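Local coordinates for protein endopolygalacturonase (Chondrostereum purpureum, PDB 1KCD) that probably hydrolyses the alpha-1,4 linkages between galacturonosyl units of polygalacturonate, as an endo-acting glycoside hydrolase of family 28, at residues I227-T232 and A273-V278. Sequence-based numbering, arbitrary orientation.
With GTK (beta-D-galactofuranuronic acid), chain B; GTR (beta-D-galactopyranuronic acid), chain C.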
loop_
_atom_site.group_PDB
_atom_site.type_symbol
_atom_site.label_atom_id
_atom_site.label_comp_id
_atom_site.label_asym_id
_atom_site.label_seq_id
_atom_site.Cartn_x
_atom_site.Cartn_y
_atom_site.Cartn_z
ATOM N N ILE A 227 4.491 10.285 -5.800
ATOM C CA ILE A 227 3.434 11.033 -5.144
ATOM C C ILE A 227 2.520 11.491 -6.250
ATOM O O ILE A 227 2.960 12.262 -7.110
ATOM C CB ILE A 227 3.942 12.228 -4.320
ATOM C CG1 ILE A 227 5.058 11.736 -3.374
ATOM C CG2 ILE A 227 2.781 12.929 -3.592
ATOM C CD1 ILE A 227 5.627 12.913 -2.542
ATOM N N LYS A 228 1.310 10.969 -6.277
ATOM C CA LYS A 228 0.368 11.229 -7.364
ATOM C C LYS A 228 -0.864 11.895 -6.822
ATOM O O LYS A 228 -1.452 11.421 -5.859
ATOM C CB LYS A 228 -0.037 9.898 -8.053
ATOM C CG LYS A 228 -0.088 8.614 -7.209
ATOM C CD LYS A 228 -0.640 7.425 -8.020
ATOM C CE LYS A 228 -0.472 6.109 -7.211
ATOM N NZ LYS A 228 -1.245 5.032 -7.788
ATOM N N ALA A 229 -1.253 12.992 -7.452
ATOM C CA ALA A 229 -2.490 13.649 -7.107
ATOM C C ALA A 229 -3.337 13.778 -8.348
ATOM O O ALA A 229 -2.852 14.122 -9.430
ATOM C CB ALA A 229 -2.275 15.047 -6.510
ATOM N N GLN A 230 -4.640 13.466 -8.165
ATOM C CA GLN A 230 -5.559 13.647 -9.279
ATOM C C GLN A 230 -5.542 15.096 -9.751
ATOM O O GLN A 230 -5.627 16.028 -8.939
ATOM C CB GLN A 230 -6.986 13.277 -8.797
ATOM C CG GLN A 230 -7.061 11.778 -8.476
ATOM C CD GLN A 230 -8.304 11.305 -7.771
ATOM O OE1 GLN A 230 -9.364 11.935 -7.885
ATOM N NE2 GLN A 230 -8.223 10.161 -7.094
ATOM N N ARG A 231 -5.440 15.278 -11.076
ATOM C CA ARG A 231 -5.418 16.649 -11.624
ATOM C C ARG A 231 -6.576 17.442 -11.121
ATOM O O ARG A 231 -6.434 18.649 -10.920
ATOM C CB ARG A 231 -5.507 16.518 -13.144
ATOM C CG ARG A 231 -5.507 17.873 -13.839
ATOM C CD ARG A 231 -5.659 17.690 -15.334
ATOM N NE ARG A 231 -4.439 17.226 -15.987
ATOM C CZ ARG A 231 -4.294 16.040 -16.570
ATOM N NH1 ARG A 231 -5.259 15.121 -16.568
ATOM N NH2 ARG A 231 -3.134 15.710 -17.184
ATOM N N THR A 232 -7.762 16.827 -10.949
ATOM C CA THR A 232 -8.961 17.574 -10.596
ATOM C C THR A 232 -9.174 17.751 -9.092
ATOM O O THR A 232 -10.135 18.427 -8.711
ATOM C CB THR A 232 -10.195 16.866 -11.147
ATOM O OG1 THR A 232 -10.176 15.517 -10.626
ATOM C CG2 THR A 232 -10.166 16.839 -12.659
ATOM N N ALA A 273 -4.109 20.327 -4.951
ATOM C CA ALA A 273 -3.608 19.305 -4.017
ATOM C C ALA A 273 -2.150 19.581 -3.726
ATOM O O ALA A 273 -1.257 18.774 -4.047
ATOM C CB ALA A 273 -3.823 17.938 -4.661
ATOM N N PRO A 274 -1.849 20.732 -3.146
ATOM C CA PRO A 274 -0.484 21.169 -2.976
ATOM C C PRO A 274 0.373 20.121 -2.229
ATOM O O PRO A 274 -0.063 19.528 -1.236
ATOM C CB PRO A 274 -0.574 22.452 -2.090
ATOM C CG PRO A 274 -1.984 22.403 -1.543
ATOM C CD PRO A 274 -2.804 21.745 -2.633
ATOM N N PHE A 275 1.598 19.978 -2.726
ATOM C CA PHE A 275 2.618 19.144 -2.120
ATOM C C PHE A 275 3.658 20.054 -1.466
ATOM O O PHE A 275 4.148 20.990 -2.118
ATOM C CB PHE A 275 3.370 18.263 -3.107
ATOM C CG PHE A 275 2.564 17.286 -3.931
ATOM C CD1 PHE A 275 1.262 16.929 -3.592
ATOM C CD2 PHE A 275 3.143 16.735 -5.088
ATOM C CE1 PHE A 275 0.569 16.018 -4.414
ATOM C CE2 PHE A 275 2.471 15.802 -5.851
ATOM C CZ PHE A 275 1.168 15.440 -5.530
ATOM N N SER A 276 4.027 19.716 -0.239
ATOM C CA SER A 276 5.088 20.473 0.418
ATOM C C SER A 276 5.993 19.540 1.195
ATOM O O SER A 276 5.624 18.441 1.644
ATOM C CB SER A 276 4.524 21.532 1.335
ATOM O OG SER A 276 3.593 21.026 2.199
ATOM N N ASP A 277 7.199 20.033 1.394
ATOM C CA ASP A 277 8.158 19.417 2.329
ATOM C C ASP A 277 8.408 17.962 2.039
ATOM O O ASP A 277 8.181 17.097 2.892
ATOM C CB ASP A 277 7.677 19.651 3.754
ATOM C CG ASP A 277 7.648 21.136 4.090
ATOM O OD1 ASP A 277 8.044 22.065 3.296
ATOM O OD2 ASP A 277 7.202 21.402 5.251
ATOM N N VAL A 278 8.932 17.693 0.832
ATOM C CA VAL A 278 9.249 16.309 0.385
ATOM C C VAL A 278 10.776 16.208 0.322
ATOM O O VAL A 278 11.389 16.926 -0.474
ATOM C CB VAL A 278 8.629 16.042 -1.000
ATOM C CG1 VAL A 278 9.032 14.678 -1.522
ATOM C CG2 VAL A 278 7.099 16.157 -0.962
HETATM C C1 GTK B . -6.051 1.156 -6.088
HETATM O O1 GTK B . -7.265 1.393 -5.387
HETATM C C2 GTK B . -6.240 0.478 -7.416
HETATM O O2 GTK B . -4.970 -0.088 -7.819
HETATM C C3 GTK B . -6.476 1.681 -8.357
HETATM O O3 GTK B . -7.879 1.802 -8.546
HETATM C C4 GTK B . -6.001 2.900 -7.557
HETATM O O4 GTK B . -5.498 2.439 -6.312
HETATM C C5 GTK B . -5.050 3.842 -8.289
HETATM O O5 GTK B . -3.777 3.215 -8.251
HETATM C C6 GTK B . -4.881 5.245 -7.787
HETATM O O6B GTK B . -5.982 5.994 -7.852
HETATM O O6A GTK B . -3.848 5.690 -7.320
HETATM C C1 GTR C . -2.519 1.125 -13.914
HETATM C C2 GTR C . -3.875 0.649 -13.332
HETATM C C3 GTR C . -4.526 1.786 -12.756
HETATM C C4 GTR C . -3.705 2.434 -11.553
HETATM C C5 GTR C . -2.318 2.716 -12.172
HETATM C C6 GTR C . -1.365 3.207 -11.093
HETATM O O1 GTR C . -1.809 0.007 -14.406
HETATM O O2 GTR C . -4.668 0.132 -14.446
HETATM O O3 GTR C . -5.817 1.387 -12.155
HETATM O O4 GTR C . -3.597 1.486 -10.446
HETATM O O5 GTR C . -1.759 1.530 -12.764
HETATM O O6A GTR C . -0.403 2.518 -10.687
HETATM O O6B GTR C . -1.590 4.336 -10.628
#
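Ile227 lays its CG2 methyl over one face of the Phe275 ring, a CH-pi contact 3.7 Å from CG2 to the ring centroid and 19° off the normal, displaced toward the CZ rim. That methyl stands anti to the backbone N of Ile227, while the other branch runs extended (chi2 179°) and carries CD1 to Val278, where it meets CG2 at 3.9 Å, tip to tip. The ring tip also reaches Ala229, whose CB lies obliquely 3.6 Å from Phe275 CZ, and the backbone N of Ala229 sits at the ring edge, in its plane. Where the two backbones draw closest, Ala229 CB touches Ala273 CB at 3.8 Å. The side-chain contacts are apolar, and the residues that make them are buried. With an alanine in place of Phe275, the Ile227 methyl would probably lose the surface it rests on and a gap would open between the two strands.

Lys228, next along the strand, points the other way. Its chain is extended beyond CG, and NZ donates hydrogen bonds to O6B of the galactopyranuronic acid (2.9 Å) and to O6A of the galactofuranuronic acid (2.7 Å), so one ammonium holds two sugar carboxylates. Asp174 forms a salt bridge with the same NZ, and Arg226 and Tyr262, beside it, also bind the galactopyranuronic acid. Strand 227-230 therefore has a sugar-binding face and a hydrophobic one.

The arrangement is that of the right-handed parallel beta-helix of family 28: strands of different sheets face each other across the interior, here with segments 227-230 and 275-278 nearly antiparallel (173°) and their axes 10.4 Å apart at closest approach. Ile199 and Ile202 of strand 197-202, Val238 and Tyr243 of strand 237-244, and Ile258 of strand 254-259 pack around the pair, continuing the core into adjoining strands.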